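Local atomic coordinates of obscurin (Homo sapiens, PDB entry 2YZ8), a protein that probably helps organise the contractile apparatus of striated muscle as a giant modular protein built largely of immunoglobulin-like domains, with RhoGEF and kinase modules. Residues Ala26-Val31 / Leu65-Leu70. Sequence-based numbering, arbitrary orientation.
Sequences ATLRCV and LVVRNL
Thr27, paired with Val66 across the strands, also covers one face of the Arg29 guanidinium, its CG2 methyl lying 3.4 Å above the plane and over its centre. The flat groups that meet across the strands are peptide units, and these carry the polar part of the contact. Val67 N reaches Ala26 O at 2.8 Å with a nearly straight N-H...O angle of 171°, in the carbonyl plane; the reciprocal bond, Ala26 N to Val67 O (2.9 Å), approaches tilted from the Val67 carbonyl plane. Leu28 and Leu65 exchange a second reciprocal pair, both donors in plane. Between the two pairs, the CA-H groups of Val66 and Thr27 turn toward Ala26 O and Leu65 O.

Such antiparallel pairing of strands 26-32 and 62-67 is the B-E core of the A-B-E-D sheet in an I-set immunoglobulin domain. Ala26, Leu28, Leu65 and Val67 all point to the sandwich interior, where Tyr78 of the opposing sheet covers the last three. Leu28 and Leu65 run side by side, meeting CD2 to CD2 at 4.1 Å, with CG anti to N in Leu65 (chi1 171°) but anti to the carbonyl carbon in Leu28 (chi1 -73°). Beyond the paired residues, in the loop, Leu70 CD1 approaches Ala26 CB to 3.6 Å; both residues touch Leu91 of strand 85-94, and Leu70 also touches Val93. Replacing Leu70 with an alanine would probably open a gap beside Ala26, Leu91 and Val93.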
ATOM      1  N   ALA A  26      -4.908  -4.208  -6.929  1.00 23.73           N
ATOM      2  CA  ALA A  26      -3.503  -3.881  -6.725  1.00 23.03           C
ATOM      3  C   ALA A  26      -3.086  -4.322  -5.328  1.00 22.40           C
ATOM      4  O   ALA A  26      -3.748  -3.980  -4.352  1.00 22.41           O
ATOM      5  CB  ALA A  26      -3.282  -2.392  -6.900  1.00 23.01           C
ATOM      6  N   THR A  27      -2.005  -5.093  -5.239  1.00 21.65           N
ATOM      7  CA  THR A  27      -1.453  -5.481  -3.942  1.00 21.12           C
ATOM      8  C   THR A  27      -0.112  -4.800  -3.690  1.00 20.69           C
ATOM      9  O   THR A  27       0.898  -5.152  -4.304  1.00 20.89           O
ATOM     10  CB  THR A  27      -1.304  -7.009  -3.794  1.00 20.91           C
ATOM     11  OG1 THR A  27      -2.575  -7.637  -3.986  1.00 21.05           O
ATOM     12  CG2 THR A  27      -0.789  -7.356  -2.408  1.00 20.83           C
ATOM     13  N   LEU A  28      -0.121  -3.825  -2.785  1.00 20.09           N
ATOM     14  CA  LEU A  28       1.088  -3.110  -2.388  1.00 19.71           C
ATOM     15  C   LEU A  28       1.692  -3.775  -1.157  1.00 19.16           C
ATOM     16  O   LEU A  28       1.022  -3.926  -0.131  1.00 18.53           O
ATOM     17  CB  LEU A  28       0.770  -1.641  -2.108  1.00 20.10           C
ATOM     18  CG  LEU A  28       0.495  -0.753  -3.325  1.00 21.29           C
ATOM     19  CD1 LEU A  28      -0.654  -1.267  -4.188  1.00 22.77           C
ATOM     20  CD2 LEU A  28       0.192   0.645  -2.852  1.00 22.36           C
ATOM     21  N   ARG A  29       2.957  -4.171  -1.266  1.00 18.46           N
ATOM     22  CA  ARG A  29       3.615  -4.941  -0.209  1.00 18.06           C
ATOM     23  C   ARG A  29       4.899  -4.284   0.283  1.00 17.80           C
ATOM     24  O   ARG A  29       5.704  -3.802  -0.517  1.00 17.41           O
ATOM     25  CB  ARG A  29       3.948  -6.349  -0.704  1.00 17.95           C
ATOM     26  CG  ARG A  29       2.753  -7.238  -0.997  1.00 18.33           C
ATOM     27  CD  ARG A  29       3.230  -8.601  -1.460  1.00 19.52           C
ATOM     28  NE  ARG A  29       2.142  -9.566  -1.596  1.00 21.10           N
ATOM     29  CZ  ARG A  29       1.507  -9.834  -2.735  1.00 21.91           C
ATOM     30  NH1 ARG A  29       0.533 -10.732  -2.751  1.00 22.65           N
ATOM     31  NH2 ARG A  29       1.837  -9.202  -3.857  1.00 22.60           N
ATOM     32  N   CYS A  30       5.087  -4.282   1.601  1.00 17.25           N
ATOM     33  CA  CYS A  30       6.363  -3.899   2.201  1.00 17.28           C
ATOM     34  C   CYS A  30       6.639  -4.741   3.444  1.00 16.93           C
ATOM     35  O   CYS A  30       5.789  -5.530   3.867  1.00 17.30           O
ATOM     36  CB  CYS A  30       6.428  -2.394   2.506  1.00 16.97           C
ATOM     37  SG  CYS A  30       5.180  -1.784   3.662  1.00 18.20           S
ATOM     38  N   VAL A  31       7.832  -4.592   4.014  1.00 16.72           N
ATOM     39  CA  VAL A  31       8.259  -5.446   5.128  1.00 16.70           C
ATOM     40  C   VAL A  31       8.924  -4.638   6.243  1.00 16.61           C
ATOM     41  O   VAL A  31       9.764  -3.776   5.978  1.00 15.92           O
ATOM     42  CB  VAL A  31       9.237  -6.553   4.648  1.00 16.95           C
ATOM     43  CG1 VAL A  31       9.621  -7.475   5.794  1.00 17.09           C
ATOM     44  CG2 VAL A  31       8.633  -7.368   3.507  1.00 17.43           C
ATOM     45  N   LEU A  65      -1.357  -3.905   1.314  1.00 15.85           N
ATOM     46  CA  LEU A  65      -2.548  -3.101   1.025  1.00 14.30           C
ATOM     47  C   LEU A  65      -3.164  -3.571  -0.284  1.00 13.54           C
ATOM     48  O   LEU A  65      -2.508  -3.576  -1.331  1.00 13.30           O
ATOM     49  CB  LEU A  65      -2.225  -1.598   0.932  1.00 14.31           C
ATOM     50  CG  LEU A  65      -3.344  -0.674   0.416  1.00 13.27           C
ATOM     51  CD1 LEU A  65      -4.414  -0.433   1.481  1.00 12.85           C
ATOM     52  CD2 LEU A  65      -2.792   0.653  -0.104  1.00 13.49           C
ATOM     53  N   VAL A  66      -4.428  -3.962  -0.215  1.00 12.46           N
ATOM     54  CA  VAL A  66      -5.158  -4.382  -1.393  1.00 11.99           C
ATOM     55  C   VAL A  66      -6.089  -3.247  -1.800  1.00 11.84           C
ATOM     56  O   VAL A  66      -6.897  -2.771  -1.003  1.00 11.27           O
ATOM     57  CB  VAL A  66      -5.934  -5.707  -1.153  1.00 11.72           C
ATOM     58  CG1 VAL A  66      -6.580  -6.194  -2.442  1.00 11.28           C
ATOM     59  CG2 VAL A  66      -4.995  -6.775  -0.614  1.00 11.51           C
ATOM     60  N   VAL A  67      -5.928  -2.794  -3.038  1.00 12.16           N
ATOM     61  CA  VAL A  67      -6.790  -1.776  -3.621  1.00 12.73           C
ATOM     62  C   VAL A  67      -7.687  -2.499  -4.613  1.00 13.25           C
ATOM     63  O   VAL A  67      -7.234  -2.903  -5.681  1.00 13.66           O
ATOM     64  CB  VAL A  67      -5.972  -0.684  -4.357  1.00 12.65           C
ATOM     65  CG1 VAL A  67      -6.869   0.480  -4.755  1.00 12.54           C
ATOM     66  CG2 VAL A  67      -4.820  -0.194  -3.491  1.00 12.53           C
ATOM     67  N   ARG A  68      -8.951  -2.679  -4.248  1.00 13.95           N
ATOM     68  CA  ARG A  68      -9.886  -3.448  -5.062  1.00 14.49           C
ATOM     69  C   ARG A  68     -10.575  -2.572  -6.109  1.00 14.86           C
ATOM     70  O   ARG A  68     -10.561  -1.342  -6.001  1.00 14.94           O
ATOM     71  CB  ARG A  68     -10.902  -4.161  -4.168  1.00 14.63           C
ATOM     72  CG  ARG A  68     -10.298  -5.329  -3.397  1.00 15.39           C
ATOM     73  CD  ARG A  68     -11.239  -5.877  -2.343  1.00 18.11           C
ATOM     74  NE  ARG A  68     -11.242  -5.045  -1.144  1.00 19.19           N
ATOM     75  CZ  ARG A  68     -11.520  -5.484   0.077  1.00 19.26           C
ATOM     76  NH1 ARG A  68     -11.809  -6.762   0.287  1.00 20.29           N
ATOM     77  NH2 ARG A  68     -11.498  -4.641   1.097  1.00 20.08           N
ATOM     78  N   ASN A  69     -11.158  -3.215  -7.122  1.00 15.17           N
ATOM     79  CA  ASN A  69     -11.840  -2.528  -8.230  1.00 15.79           C
ATOM     80  C   ASN A  69     -11.045  -1.336  -8.782  1.00 16.25           C
ATOM     81  O   ASN A  69     -11.529  -0.195  -8.786  1.00 16.35           O
ATOM     82  CB  ASN A  69     -13.259  -2.100  -7.822  1.00 15.67           C
ATOM     83  CG  ASN A  69     -14.161  -3.281  -7.479  1.00 16.09           C
ATOM     84  OD1 ASN A  69     -13.823  -4.121  -6.645  1.00 16.21           O
ATOM     85  ND2 ASN A  69     -15.327  -3.338  -8.115  1.00 16.75           N
ATOM     86  N   LEU A  70      -9.826  -1.609  -9.246  1.00 16.77           N
ATOM     87  CA  LEU A  70      -8.933  -0.556  -9.726  1.00 17.25           C
ATOM     88  C   LEU A  70      -9.526   0.284 -10.850  1.00 17.55           C
ATOM     89  O   LEU A  70      -9.977  -0.246 -11.873  1.00 17.49           O
ATOM     90  CB  LEU A  70      -7.583  -1.125 -10.174  1.00 17.51           C
ATOM     91  CG  LEU A  70      -6.436  -1.171  -9.163  1.00 17.88           C
ATOM     92  CD1 LEU A  70      -5.191  -1.622  -9.887  1.00 18.01           C
ATOM     93  CD2 LEU A  70      -6.196   0.185  -8.505  1.00 17.49           C
TER